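Local coordinates for D-2-hydroxyacid dehydrogensase protein (Ketogulonicigenium vulgare, PDB 4LSW), which probably catalyses the NAD(P)-dependent interconversion of D-2-hydroxy acids and 2-oxo acids, at residues L9-A14 with R28-D33; V42-R47 with A64-E69; I71-V76 with I91-T96; M112-R117 with N275-P280; M169-S174 with P183-V188. All coordinates share one frame; numbering follows the deposited sequence.

From the N terminus, contacts 1, 2 and 3 follow in series along the mixed sheet that carries strands 5-8 and 25-28. Contact 1 joins the loops after those two strands. Contact 2 joins the turns leading into strands 48-52 and 70-74. Contact 3 pairs strand 70-74 with strand 92-94. It touches contact 1 where Tyr12 packs on Tyr74, and contact 2 where Leu68 meets Ile91. Helix 101-116 then leads to the parallel sheet of the NAD-binding domain. Contact 4 closes a long loop, from helix 101-116 to edge strand 276-278. Contact 5 falls within that loop and pairs the two strands at the other edge.

Contact 1: L9-A14 with R28-D33; sequences LGPYPA and RLFEAD
Pro11 and Gly10 lie against the aromatic ring of Phe30, and most of the contact is made there. CD of Pro11 stands over the ring face, 3.9 Å from the Phe30 ring centroid and 16° off the ring normal, a CH-pi contact. The Pro11 N sits above the middle of the ring. The Gly10 carbonyl carbon lies above it nearer the rim. CZ of Phe30 approaches CA of Pro11 at 3.7 Å. The phenyl group takes this place because its CG stands between the backbone N and the carbonyl carbon (chi1 62°), which lays the ring along the 9-11 backbone. CD1 of Phe30 then comes 3.5 Å from N of Gly10.

The two segments are the loops that follow the neighbouring parallel strands 5-8 and 25-28. The contact lies on the surface, at the C-terminal end of both strands. Segment 28-33 makes a short 3-10 turn here.

Aliphatic packing is a smaller part. The Leu9 and Leu29 side chains run side by side, with CD2 of Leu9 3.9 Å from CD2 of Leu29. Leu9 also packs on strand 48-52, and Leu29 on helix 35-42.

No hydrogen bond crosses between the segments. Within segment 28-33, NH1 of Arg28 forms a salt bridge with OE2 of Glu31 at 3.0 Å; its NH2 makes a second salt bridge, with Asp21.

Contact 2: V42-R47 with A64-E69; sequences VGDRIR and ACPNLE
Asn67 and Asp44 are joined by a side-chain to backbone hydrogen bond. ND2 of Asn67 donates to the Asp44 O at 2.8 Å, almost straight (170°), in the carbonyl plane and on a lone pair. A water bridges the same region. It donates to the O atoms of Gly43 and Ile46 and accepts from the N of Asn67. The Glu69 N donates to the Arg47 O at 2.8 Å, from above the carbonyl plane. NE of Arg47 forms a salt bridge with OE2 of Glu69 at 3.1 Å, met from above the carboxylate plane. OE1 of Glu69 is taken by His304. A leucine in place of Arg47 would probably leave OE2 of Glu69 without its charged mate, with His304 as the remaining named partner of the carboxylate. Apolar packing accompanies these bonds: CB of Ile46 rests 3.8 Å from SG of Cys65. Both segments are connections into parallel strands. Segment 42-47 links helix 35-42 to strand 48-52. Segment 64-69 links helix 59-63 to strand 70-74. Ile46 and Cys65 pack on Leu7 of strand 5-8.

Contact 3: I71-V76 with I91-T96; sequences ISVYGV and IQVTNT
Thr94 OG1 meets Ser72 OG because of two different first torsions. OG1 of Thr94 stands between its backbone N and carbonyl carbon (chi1 64°), while OG of Ser72 lies opposite its carbonyl carbon (chi1 -75°). The hydroxyls hydrogen-bond at 2.8 Å, on the sheet face where Ser72 packs against helix 287-306. Asn95 has a first torsion like that of Thr94 (chi1 66°). It carries ND2 to the Val76 O at 2.9 Å, in the carbonyl plane and on a lone pair, which ties the loop after strand 70-74 to this segment.

Strands 70-74 and 92-94 are parallel and are joined by helix 83-89, a beta-alpha-beta crossover. Backbone bonds run Ile71 N to Gln92 O, Thr94 N to Ile71 O, and Val73 N to Thr94 O. On the face opposite the two hydroxyls, CG1 of Ile71 touches CG2 of Ile91 at 4.0 Å, and Val73 CG2 lies near Val93 CG1. Cys86 of helix 83-89 packs on Ile71, Ile91 and Val93.

Beyond the strands, the Gly75 N donates to OG1 of Thr96 at 2.8 Å, and the Thr96 N returns to the Gly75 O at 2.9 Å. The backbone angles of Gly75 would jam a side chain against the preceding carbonyl. A water bridges the Val73 O and Thr94 OG1, with a weak bond to the Asn95 O.

Contact 4: M112-R117 with N275-P280; sequences MLAQSR and NVLLQP
The C-terminal end of helix 101-116 packs against edge strand 276-278 of the parallel sheet, a helix-on-sheet contact in the NAD-binding domain. Gln115 and Leu277 carry it; their side chains run past one another, pointing opposite ways. The Gln115 chain leaves with CG opposite the backbone N (chi1 -176°) and bends at chi2 (57°), which lays its amide beside the strand. OE1 of Gln115 then comes 3.3 Å from CB of Leu277, and its NE2 stands 4.0 Å from the carbonyl carbon of Asn275. No hydrogen bond joins the two segments. CB of Ala114 adds a looser apolar touch, 4.3 Å from CD2 of Leu277. An alanine in place of Gln115 is likely to open a gap beside the Leu277 CB and the Asn275 backbone. The axis of helix segment 112-116 lies 9.0 Å from that of strand 276-278, at 135° between their directions. Gln115 also rests on Met228 of strand 228-231 and Ser254 of strand 254-257. Leu277 touches Ala256 of the latter strand.

Contact 5: M169-S174 with P183-V188; sequences MQISYS and PDWTFV
Tyr173 and Phe187 pair on neighbouring parallel strands, 170-174 and 186-188, at the edge of the Rossmann-type sheet of the NAD-binding domain. The packing is tight on the face that carries these two rings. The edge of Phe187 is turned toward the Tyr173 face in an offset edge-to-face pair, with centroids 5.6 Å apart and planes at 63°. CA of Phe187 also lies over the Tyr173 face, a CH-pi contact. Next to them CG2 of Ile171 sits over the five-membered ring of Trp185, 4.0 Å from its centroid. Leu164 of helix 155-165 packs on Ile171, and Ala161 of that helix on Trp185. At the rim of the ring side, a water joins OH of Tyr173 to the Trp185 O, the latter by a weak bond. The same hydroxyl is hydrogen-bonded to the N of Lys179.

The solvent side is at Thr186, which is exposed. Its CB lies 4.0 Å from CB of Ser172, and a second water links its OG1 to the Ile171 O.

Backbone bonds hold the strands: Thr186 N to Ile171 O, Tyr173 N to Thr186 O, and Val188 N to Tyr173 O. At the C-terminal end of the pairing OG of Ser174 donates to the Val188 O at 2.8 Å, tilted 35° from the carbonyl plane.

Contact 1: L9-A14 with R28-D33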
# COMPACT_ATOMS: atom_id res chain seq x y z
N LEU A 9 15.39 -11.69 -6.71
CA LEU A 9 14.64 -12.69 -5.94
C LEU A 9 13.23 -12.99 -6.48
O LEU A 9 12.69 -14.06 -6.19
CB LEU A 9 14.57 -12.28 -4.47
CG LEU A 9 15.88 -12.01 -3.75
CD1 LEU A 9 15.63 -11.87 -2.26
CD2 LEU A 9 16.91 -13.10 -4.03
N GLY A 10 12.66 -12.06 -7.23
CA GLY A 10 11.36 -12.27 -7.84
C GLY A 10 11.24 -11.53 -9.16
O GLY A 10 12.03 -10.62 -9.43
N PRO A 11 10.27 -11.90 -9.99
CA PRO A 11 10.10 -11.26 -11.30
C PRO A 11 9.73 -9.78 -11.24
O PRO A 11 9.11 -9.33 -10.28
CB PRO A 11 8.95 -12.06 -11.94
CG PRO A 11 8.22 -12.68 -10.78
CD PRO A 11 9.28 -12.98 -9.77
N TYR A 12 10.13 -9.04 -12.27
CA TYR A 12 9.71 -7.65 -12.47
C TYR A 12 9.08 -7.55 -13.86
O TYR A 12 9.31 -8.41 -14.70
CB TYR A 12 10.89 -6.70 -12.44
CG TYR A 12 11.62 -6.57 -11.13
CD1 TYR A 12 10.95 -6.30 -9.95
CD2 TYR A 12 13.00 -6.70 -11.09
CE1 TYR A 12 11.64 -6.18 -8.75
CE2 TYR A 12 13.69 -6.57 -9.92
CZ TYR A 12 13.02 -6.32 -8.75
OH TYR A 12 13.75 -6.19 -7.60
N PRO A 13 8.31 -6.48 -14.11
CA PRO A 13 7.78 -6.27 -15.46
C PRO A 13 8.91 -6.17 -16.48
O PRO A 13 10.01 -5.77 -16.11
CB PRO A 13 7.09 -4.91 -15.36
CG PRO A 13 6.69 -4.81 -13.93
CD PRO A 13 7.80 -5.47 -13.16
N ALA A 14 8.63 -6.51 -17.73
CA ALA A 14 9.63 -6.47 -18.79
C ALA A 14 10.32 -5.12 -18.95
O ALA A 14 11.50 -5.06 -19.31
CB ALA A 14 9.00 -6.90 -20.11
N ARG A 28 18.72 -15.02 -11.58
CA ARG A 28 17.32 -15.11 -11.17
C ARG A 28 17.12 -16.28 -10.23
O ARG A 28 16.96 -17.41 -10.68
CB ARG A 28 16.42 -15.26 -12.39
CG ARG A 28 16.60 -14.16 -13.41
CD ARG A 28 15.66 -14.35 -14.58
NE ARG A 28 15.87 -13.32 -15.60
CZ ARG A 28 15.04 -13.10 -16.61
NH1 ARG A 28 13.93 -13.83 -16.74
NH2 ARG A 28 15.31 -12.14 -17.49
N LEU A 29 17.12 -16.02 -8.93
CA LEU A 29 16.99 -17.09 -7.95
C LEU A 29 15.61 -17.75 -8.08
O LEU A 29 15.46 -18.95 -7.81
CB LEU A 29 17.22 -16.55 -6.54
CG LEU A 29 17.40 -17.60 -5.45
CD1 LEU A 29 18.54 -18.53 -5.81
CD2 LEU A 29 17.65 -16.94 -4.09
N PHE A 30 14.64 -16.98 -8.54
CA PHE A 30 13.26 -17.46 -8.66
C PHE A 30 13.03 -18.35 -9.89
O PHE A 30 11.92 -18.82 -10.12
CB PHE A 30 12.30 -16.27 -8.70
CG PHE A 30 12.51 -15.35 -9.87
CD1 PHE A 30 13.43 -14.31 -9.81
CD2 PHE A 30 11.77 -15.51 -11.04
CE1 PHE A 30 13.62 -13.46 -10.89
CE2 PHE A 30 11.96 -14.67 -12.12
CZ PHE A 30 12.88 -13.64 -12.05
N GLU A 31 14.09 -18.56 -10.67
CA GLU A 31 14.01 -19.45 -11.83
C GLU A 31 14.91 -20.66 -11.65
O GLU A 31 15.03 -21.49 -12.54
CB GLU A 31 14.41 -18.72 -13.11
CG GLU A 31 13.31 -17.91 -13.75
CD GLU A 31 13.75 -17.23 -15.03
OE1 GLU A 31 14.82 -17.58 -15.57
OE2 GLU A 31 13.01 -16.35 -15.50
N ALA A 32 15.56 -20.75 -10.49
CA ALA A 32 16.51 -21.82 -10.23
C ALA A 32 15.81 -23.11 -9.84
O ALA A 32 14.93 -23.11 -8.98
CB ALA A 32 17.50 -21.40 -9.15
N ASP A 33 16.23 -24.22 -10.45
CA ASP A 33 15.71 -25.53 -10.11
C ASP A 33 16.14 -25.91 -8.69
O ASP A 33 15.45 -26.64 -7.99
CB ASP A 33 16.24 -26.58 -11.09
CG ASP A 33 17.73 -26.78 -10.97
OD1 ASP A 33 18.42 -25.81 -10.60
OD2 ASP A 33 18.22 -27.91 -11.23

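Contact 2: V42-R47 with A64-E69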
# COMPACT_ATOMS: atom_id res chain seq x y z
N VAL A 42 27.13 -18.78 -7.45
CA VAL A 42 27.28 -17.34 -7.67
C VAL A 42 27.26 -16.48 -6.42
O VAL A 42 27.50 -15.28 -6.50
CB VAL A 42 26.20 -16.79 -8.64
CG1 VAL A 42 26.21 -17.55 -9.96
CG2 VAL A 42 24.81 -16.82 -7.97
N GLY A 43 26.97 -17.07 -5.26
CA GLY A 43 26.91 -16.32 -4.02
C GLY A 43 28.07 -15.36 -3.78
O GLY A 43 27.86 -14.20 -3.43
N ASP A 44 29.29 -15.85 -3.99
CA ASP A 44 30.48 -15.04 -3.78
C ASP A 44 30.53 -13.82 -4.70
O ASP A 44 31.19 -12.83 -4.39
CB ASP A 44 31.74 -15.87 -4.04
CG ASP A 44 32.08 -16.78 -2.89
OD1 ASP A 44 31.51 -16.59 -1.79
OD2 ASP A 44 32.92 -17.68 -3.10
N ARG A 45 29.86 -13.92 -5.84
CA ARG A 45 29.89 -12.85 -6.83
C ARG A 45 28.89 -11.73 -6.58
O ARG A 45 29.05 -10.64 -7.13
CB ARG A 45 29.64 -13.42 -8.22
CG ARG A 45 30.60 -14.52 -8.61
CD ARG A 45 30.64 -14.65 -10.11
NE ARG A 45 31.51 -15.73 -10.59
CZ ARG A 45 32.80 -15.58 -10.89
NH1 ARG A 45 33.40 -14.41 -10.73
NH2 ARG A 45 33.49 -16.62 -11.34
N ILE A 46 27.88 -12.01 -5.78
CA ILE A 46 26.75 -11.08 -5.65
C ILE A 46 27.12 -9.81 -4.89
O ILE A 46 27.49 -9.84 -3.72
CB ILE A 46 25.55 -11.77 -4.96
CG1 ILE A 46 25.11 -13.01 -5.75
CG2 ILE A 46 24.39 -10.78 -4.83
CD1 ILE A 46 24.94 -12.78 -7.25
N ARG A 47 26.98 -8.67 -5.58
CA ARG A 47 27.27 -7.39 -4.97
C ARG A 47 25.99 -6.65 -4.60
O ARG A 47 26.00 -5.78 -3.74
CB ARG A 47 28.16 -6.54 -5.89
CG ARG A 47 29.57 -7.10 -6.03
CD ARG A 47 30.36 -6.34 -7.08
NE ARG A 47 30.48 -4.92 -6.73
CZ ARG A 47 30.80 -3.96 -7.59
NH1 ARG A 47 31.02 -4.26 -8.86
NH2 ARG A 47 30.88 -2.71 -7.18
N ALA A 64 24.90 -16.06 2.47
CA ALA A 64 25.33 -16.77 1.27
C ALA A 64 25.95 -15.82 0.26
O ALA A 64 26.51 -16.25 -0.75
CB ALA A 64 24.15 -17.52 0.65
N CYS A 65 25.82 -14.52 0.53
CA CYS A 65 26.38 -13.49 -0.35
C CYS A 65 27.39 -12.65 0.43
O CYS A 65 27.12 -11.51 0.78
CB CYS A 65 25.27 -12.60 -0.92
SG CYS A 65 24.00 -13.47 -1.89
N PRO A 66 28.58 -13.21 0.68
CA PRO A 66 29.53 -12.59 1.61
C PRO A 66 30.09 -11.25 1.14
O PRO A 66 30.63 -10.50 1.96
CB PRO A 66 30.66 -13.62 1.70
CG PRO A 66 30.56 -14.41 0.44
CD PRO A 66 29.09 -14.49 0.14
N ASN A 67 29.95 -10.95 -0.15
CA ASN A 67 30.45 -9.70 -0.70
C ASN A 67 29.32 -8.75 -1.07
O ASN A 67 29.53 -7.77 -1.78
CB ASN A 67 31.35 -10.00 -1.90
CG ASN A 67 32.55 -10.85 -1.51
OD1 ASN A 67 33.29 -10.51 -0.59
ND2 ASN A 67 32.72 -11.98 -2.20
N LEU A 68 28.13 -9.03 -0.54
CA LEU A 68 26.96 -8.16 -0.72
C LEU A 68 27.20 -6.72 -0.25
O LEU A 68 27.74 -6.49 0.84
CB LEU A 68 25.77 -8.75 0.02
CG LEU A 68 24.41 -8.09 -0.20
CD1 LEU A 68 23.97 -8.16 -1.66
CD2 LEU A 68 23.37 -8.74 0.71
N GLU A 69 26.77 -5.76 -1.06
CA GLU A 69 26.95 -4.34 -0.75
C GLU A 69 25.62 -3.62 -0.53
O GLU A 69 25.53 -2.67 0.26
CB GLU A 69 27.71 -3.64 -1.89
CG GLU A 69 29.11 -4.19 -2.12
CD GLU A 69 29.75 -3.70 -3.42
OE1 GLU A 69 29.18 -2.83 -4.10
OE2 GLU A 69 30.85 -4.20 -3.75
O HOH W 1 28.45 -11.88 -2.35

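Contact 3: I71-V76 with I91-T96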
# COMPACT_ATOMS: atom_id res chain seq x y z
N ILE A 71 21.08 -3.94 -0.93
CA ILE A 71 19.81 -4.59 -1.25
C ILE A 71 18.85 -3.49 -1.67
O ILE A 71 18.57 -2.58 -0.89
CB ILE A 71 19.23 -5.35 -0.04
CG1 ILE A 71 20.21 -6.43 0.42
CG2 ILE A 71 17.89 -5.98 -0.41
CD1 ILE A 71 19.87 -7.06 1.77
N SER A 72 18.38 -3.57 -2.91
CA SER A 72 17.45 -2.60 -3.45
C SER A 72 16.07 -3.23 -3.56
O SER A 72 15.90 -4.28 -4.18
CB SER A 72 17.95 -2.05 -4.79
OG SER A 72 19.01 -1.14 -4.59
N VAL A 73 15.10 -2.58 -2.93
CA VAL A 73 13.74 -3.10 -2.86
C VAL A 73 12.82 -2.36 -3.83
O VAL A 73 12.82 -1.12 -3.89
CB VAL A 73 13.18 -2.95 -1.42
CG1 VAL A 73 11.78 -3.50 -1.35
CG2 VAL A 73 14.09 -3.64 -0.41
N TYR A 74 12.05 -3.14 -4.58
CA TYR A 74 10.97 -2.62 -5.42
C TYR A 74 9.73 -2.49 -4.53
O TYR A 74 9.18 -3.50 -4.08
CB TYR A 74 10.72 -3.59 -6.57
CG TYR A 74 9.68 -3.20 -7.60
CD1 TYR A 74 8.32 -3.38 -7.36
CD2 TYR A 74 10.06 -2.69 -8.83
CE1 TYR A 74 7.37 -3.05 -8.31
CE2 TYR A 74 9.12 -2.36 -9.79
CZ TYR A 74 7.78 -2.53 -9.52
OH TYR A 74 6.86 -2.20 -10.50
N GLY A 75 9.32 -1.25 -4.25
CA GLY A 75 8.20 -1.00 -3.36
C GLY A 75 8.57 -0.15 -2.16
O GLY A 75 9.76 0.13 -1.93
N VAL A 76 7.57 0.27 -1.39
CA VAL A 76 7.79 1.11 -0.21
C VAL A 76 8.28 0.33 1.01
O VAL A 76 9.27 0.69 1.65
CB VAL A 76 6.51 1.87 0.20
CG1 VAL A 76 6.78 2.73 1.41
CG2 VAL A 76 6.00 2.72 -0.95
N ILE A 91 25.79 -3.57 5.04
CA ILE A 91 24.96 -3.62 3.85
C ILE A 91 23.94 -2.48 3.87
O ILE A 91 23.25 -2.27 4.87
CB ILE A 91 24.24 -4.98 3.72
CG1 ILE A 91 25.28 -6.09 3.55
CG2 ILE A 91 23.26 -4.98 2.54
CD1 ILE A 91 24.73 -7.46 3.88
N GLN A 92 23.85 -1.76 2.76
CA GLN A 92 22.90 -0.66 2.61
C GLN A 92 21.61 -1.14 1.95
O GLN A 92 21.61 -2.15 1.25
CB GLN A 92 23.54 0.47 1.81
CG GLN A 92 24.78 1.06 2.49
CD GLN A 92 25.54 2.02 1.60
OE1 GLN A 92 25.14 3.17 1.42
NE2 GLN A 92 26.64 1.55 1.02
N VAL A 93 20.51 -0.43 2.19
CA VAL A 93 19.21 -0.82 1.65
C VAL A 93 18.52 0.40 1.04
O VAL A 93 18.61 1.49 1.60
CB VAL A 93 18.31 -1.45 2.74
CG1 VAL A 93 16.99 -1.94 2.15
CG2 VAL A 93 19.03 -2.61 3.45
N THR A 94 17.87 0.23 -0.11
CA THR A 94 17.05 1.30 -0.71
C THR A 94 15.64 0.79 -0.96
O THR A 94 15.42 -0.42 -1.08
CB THR A 94 17.64 1.81 -2.06
OG1 THR A 94 17.61 0.76 -3.03
CG2 THR A 94 19.06 2.34 -1.89
N ASN A 95 14.68 1.71 -1.05
CA ASN A 95 13.32 1.34 -1.45
C ASN A 95 12.83 2.26 -2.57
O ASN A 95 13.64 2.96 -3.19
CB ASN A 95 12.35 1.37 -0.25
CG ASN A 95 12.16 2.77 0.32
OD1 ASN A 95 12.97 3.66 0.12
ND2 ASN A 95 11.06 2.95 1.06
N THR A 96 11.53 2.26 -2.84
CA THR A 96 10.97 3.16 -3.87
C THR A 96 9.78 3.97 -3.35
O THR A 96 8.63 3.65 -3.67
CB THR A 96 10.57 2.40 -5.14
OG1 THR A 96 9.49 1.51 -4.87
CG2 THR A 96 11.76 1.61 -5.69
O HOH W 2 15.15 0.58 -4.39

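Contact 4: M112-R117 with N275-P280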
# COMPACT_ATOMS: atom_id res chain seq x y z
N MET A 112 -14.45 5.81 -2.26
CA MET A 112 -15.48 6.46 -1.46
C MET A 112 -16.64 6.91 -2.34
O MET A 112 -17.81 6.63 -2.04
CB MET A 112 -14.92 7.68 -0.72
CG MET A 112 -16.01 8.56 -0.11
SD MET A 112 -15.43 10.13 0.58
CE MET A 112 -14.82 10.89 -0.91
N LEU A 113 -16.32 7.56 -3.46
CA LEU A 113 -17.35 8.05 -4.36
C LEU A 113 -18.15 6.90 -4.96
O LEU A 113 -19.37 6.95 -5.02
CB LEU A 113 -16.72 8.89 -5.48
CG LEU A 113 -16.22 10.27 -5.06
CD1 LEU A 113 -15.18 10.75 -6.06
CD2 LEU A 113 -17.39 11.23 -4.99
N ALA A 114 -17.45 5.86 -5.41
CA ALA A 114 -18.10 4.72 -6.04
C ALA A 114 -19.05 4.00 -5.09
O ALA A 114 -20.15 3.61 -5.48
CB ALA A 114 -17.08 3.75 -6.60
N GLN A 115 -18.64 3.82 -3.83
CA GLN A 115 -19.50 3.16 -2.86
C GLN A 115 -20.66 4.06 -2.46
O GLN A 115 -21.81 3.62 -2.43
CB GLN A 115 -18.69 2.74 -1.63
CG GLN A 115 -19.51 1.94 -0.62
CD GLN A 115 -20.15 0.70 -1.20
OE1 GLN A 115 -19.59 0.06 -2.09
NE2 GLN A 115 -21.33 0.36 -0.70
N SER A 116 -20.37 5.32 -2.16
CA SER A 116 -21.42 6.23 -1.72
C SER A 116 -22.50 6.42 -2.78
O SER A 116 -23.69 6.47 -2.46
CB SER A 116 -20.83 7.57 -1.29
OG SER A 116 -21.77 8.26 -0.49
N ARG A 117 -22.09 6.54 -4.04
CA ARG A 117 -23.04 6.80 -5.13
C ARG A 117 -23.49 5.52 -5.84
O ARG A 117 -24.21 5.60 -6.84
CB ARG A 117 -22.45 7.79 -6.14
CG ARG A 117 -22.09 9.15 -5.52
CD ARG A 117 -23.33 9.87 -4.99
NE ARG A 117 -24.27 10.09 -6.09
CZ ARG A 117 -24.25 11.17 -6.87
NH1 ARG A 117 -23.37 12.13 -6.65
NH2 ARG A 117 -25.12 11.29 -7.87
N ASN A 275 -22.82 -4.37 1.31
CA ASN A 275 -22.33 -3.01 1.51
C ASN A 275 -20.81 -2.92 1.48
O ASN A 275 -20.20 -2.13 2.22
CB ASN A 275 -22.83 -2.49 2.85
CG ASN A 275 -22.60 -3.49 3.98
OD1 ASN A 275 -22.23 -4.64 3.73
ND2 ASN A 275 -22.81 -3.05 5.21
N VAL A 276 -20.18 -3.71 0.62
CA VAL A 276 -18.73 -3.76 0.54
C VAL A 276 -18.26 -3.62 -0.90
O VAL A 276 -18.67 -4.39 -1.78
CB VAL A 276 -18.16 -5.07 1.12
CG1 VAL A 276 -16.67 -5.12 0.90
CG2 VAL A 276 -18.46 -5.18 2.59
N LEU A 277 -17.41 -2.63 -1.15
CA LEU A 277 -16.73 -2.49 -2.43
C LEU A 277 -15.38 -3.19 -2.37
O LEU A 277 -14.53 -2.83 -1.55
CB LEU A 277 -16.52 -1.01 -2.78
CG LEU A 277 -15.83 -0.77 -4.11
CD1 LEU A 277 -16.80 -1.07 -5.20
CD2 LEU A 277 -15.31 0.67 -4.22
N LEU A 278 -15.17 -4.18 -3.23
CA LEU A 278 -13.91 -4.91 -3.26
C LEU A 278 -12.99 -4.38 -4.37
O LEU A 278 -13.44 -4.19 -5.49
CB LEU A 278 -14.18 -6.40 -3.50
CG LEU A 278 -15.14 -7.12 -2.56
CD1 LEU A 278 -15.52 -8.48 -3.17
CD2 LEU A 278 -14.49 -7.30 -1.20
N GLN A 279 -11.71 -4.18 -4.05
CA GLN A 279 -10.70 -3.88 -5.07
C GLN A 279 -9.45 -4.74 -4.86
O GLN A 279 -9.04 -4.99 -3.72
CB GLN A 279 -10.32 -2.39 -5.06
CG GLN A 279 -11.47 -1.45 -5.35
CD GLN A 279 -11.80 -1.33 -6.83
OE1 GLN A 279 -11.17 -0.57 -7.57
NE2 GLN A 279 -12.81 -2.08 -7.28
N PRO A 280 -8.82 -5.20 -5.96
CA PRO A 280 -7.73 -6.19 -5.86
C PRO A 280 -6.34 -5.61 -5.58
O PRO A 280 -5.39 -5.86 -6.34
CB PRO A 280 -7.77 -6.86 -7.24
CG PRO A 280 -8.17 -5.73 -8.16
CD PRO A 280 -9.21 -4.95 -7.36

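Contact 5: M169-S174 with P183-V188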
# COMPACT_ATOMS: atom_id res chain seq x y z
N MET A 169 -15.36 19.01 1.79
CA MET A 169 -15.64 18.21 2.96
C MET A 169 -15.09 18.86 4.23
O MET A 169 -14.15 19.68 4.18
CB MET A 169 -15.14 16.78 2.77
CG MET A 169 -15.69 16.13 1.51
SD MET A 169 -15.39 14.38 1.40
CE MET A 169 -16.75 13.82 2.43
N GLN A 170 -15.73 18.51 5.35
CA GLN A 170 -15.26 18.91 6.67
C GLN A 170 -14.27 17.84 7.11
O GLN A 170 -14.66 16.70 7.41
CB GLN A 170 -16.44 18.99 7.63
CG GLN A 170 -17.60 19.83 7.09
CD GLN A 170 -18.89 19.61 7.86
OE1 GLN A 170 -18.98 19.91 9.05
NE2 GLN A 170 -19.90 19.07 7.18
N ILE A 171 -13.00 18.21 7.15
CA ILE A 171 -11.92 17.23 7.28
C ILE A 171 -11.26 17.27 8.64
O ILE A 171 -10.84 18.33 9.12
CB ILE A 171 -10.87 17.47 6.19
CG1 ILE A 171 -11.54 17.34 4.83
CG2 ILE A 171 -9.71 16.49 6.34
CD1 ILE A 171 -10.78 18.01 3.71
N SER A 172 -11.18 16.10 9.26
CA SER A 172 -10.40 15.92 10.47
C SER A 172 -9.43 14.76 10.27
O SER A 172 -9.56 13.98 9.33
CB SER A 172 -11.32 15.62 11.65
OG SER A 172 -12.25 14.62 11.30
N TYR A 173 -8.46 14.64 11.16
CA TYR A 173 -7.48 13.58 11.04
C TYR A 173 -6.93 13.21 12.40
O TYR A 173 -7.00 14.00 13.35
CB TYR A 173 -6.33 13.99 10.12
CG TYR A 173 -5.40 15.04 10.69
CD1 TYR A 173 -5.72 16.39 10.66
CD2 TYR A 173 -4.18 14.68 11.25
CE1 TYR A 173 -4.86 17.36 11.19
CE2 TYR A 173 -3.31 15.63 11.77
CZ TYR A 173 -3.65 16.97 11.73
OH TYR A 173 -2.76 17.90 12.25
N SER A 174 -6.39 12.00 12.49
CA SER A 174 -5.70 11.56 13.69
C SER A 174 -4.33 11.01 13.32
O SER A 174 -4.17 10.41 12.27
CB SER A 174 -6.50 10.50 14.42
OG SER A 174 -5.89 10.16 15.67
N PRO A 183 -2.92 22.91 8.53
CA PRO A 183 -3.45 23.99 9.38
C PRO A 183 -4.97 24.15 9.36
O PRO A 183 -5.51 24.70 10.31
CB PRO A 183 -2.79 25.24 8.79
CG PRO A 183 -2.53 24.88 7.37
CD PRO A 183 -2.16 23.44 7.39
N ASP A 184 -5.64 23.67 8.31
CA ASP A 184 -7.08 23.89 8.18
C ASP A 184 -7.93 22.66 8.49
O ASP A 184 -9.14 22.67 8.29
CB ASP A 184 -7.40 24.41 6.78
CG ASP A 184 -6.71 25.72 6.48
OD1 ASP A 184 -6.73 26.61 7.35
OD2 ASP A 184 -6.14 25.84 5.38
N TRP A 185 -7.29 21.61 8.98
CA TRP A 185 -7.99 20.38 9.33
C TRP A 185 -7.85 20.08 10.82
O TRP A 185 -6.82 20.38 11.44
CB TRP A 185 -7.47 19.21 8.50
CG TRP A 185 -7.50 19.49 7.02
CD1 TRP A 185 -8.47 20.17 6.34
CD2 TRP A 185 -6.50 19.13 6.07
NE1 TRP A 185 -8.14 20.24 5.01
CE2 TRP A 185 -6.93 19.62 4.81
CE3 TRP A 185 -5.29 18.45 6.14
CZ2 TRP A 185 -6.18 19.44 3.64
CZ3 TRP A 185 -4.53 18.28 4.99
CH2 TRP A 185 -4.99 18.77 3.75
N THR A 186 -8.89 19.51 11.40
CA THR A 186 -8.94 19.30 12.85
C THR A 186 -8.19 18.06 13.27
O THR A 186 -8.54 16.95 12.87
CB THR A 186 -10.41 19.18 13.32
OG1 THR A 186 -11.12 20.35 12.91
CG2 THR A 186 -10.49 19.02 14.85
N PHE A 187 -7.16 18.25 14.09
CA PHE A 187 -6.45 17.14 14.71
C PHE A 187 -7.26 16.54 15.85
O PHE A 187 -7.80 17.27 16.69
CB PHE A 187 -5.10 17.61 15.24
CG PHE A 187 -4.35 16.55 16.00
CD1 PHE A 187 -3.70 15.53 15.33
CD2 PHE A 187 -4.28 16.58 17.39
CE1 PHE A 187 -3.00 14.54 16.02
CE2 PHE A 187 -3.60 15.61 18.09
CZ PHE A 187 -2.94 14.59 17.41
N VAL A 188 -7.31 15.21 15.85
CA VAL A 188 -8.00 14.42 16.87
C VAL A 188 -7.01 13.39 17.42
O VAL A 188 -6.30 12.74 16.66
CB VAL A 188 -9.23 13.72 16.23
CG1 VAL A 188 -10.01 12.96 17.28
CG2 VAL A 188 -10.14 14.75 15.53
O HOH W 3 -12.00 20.59 9.90
O HOH W 4 -3.62 20.42 12.38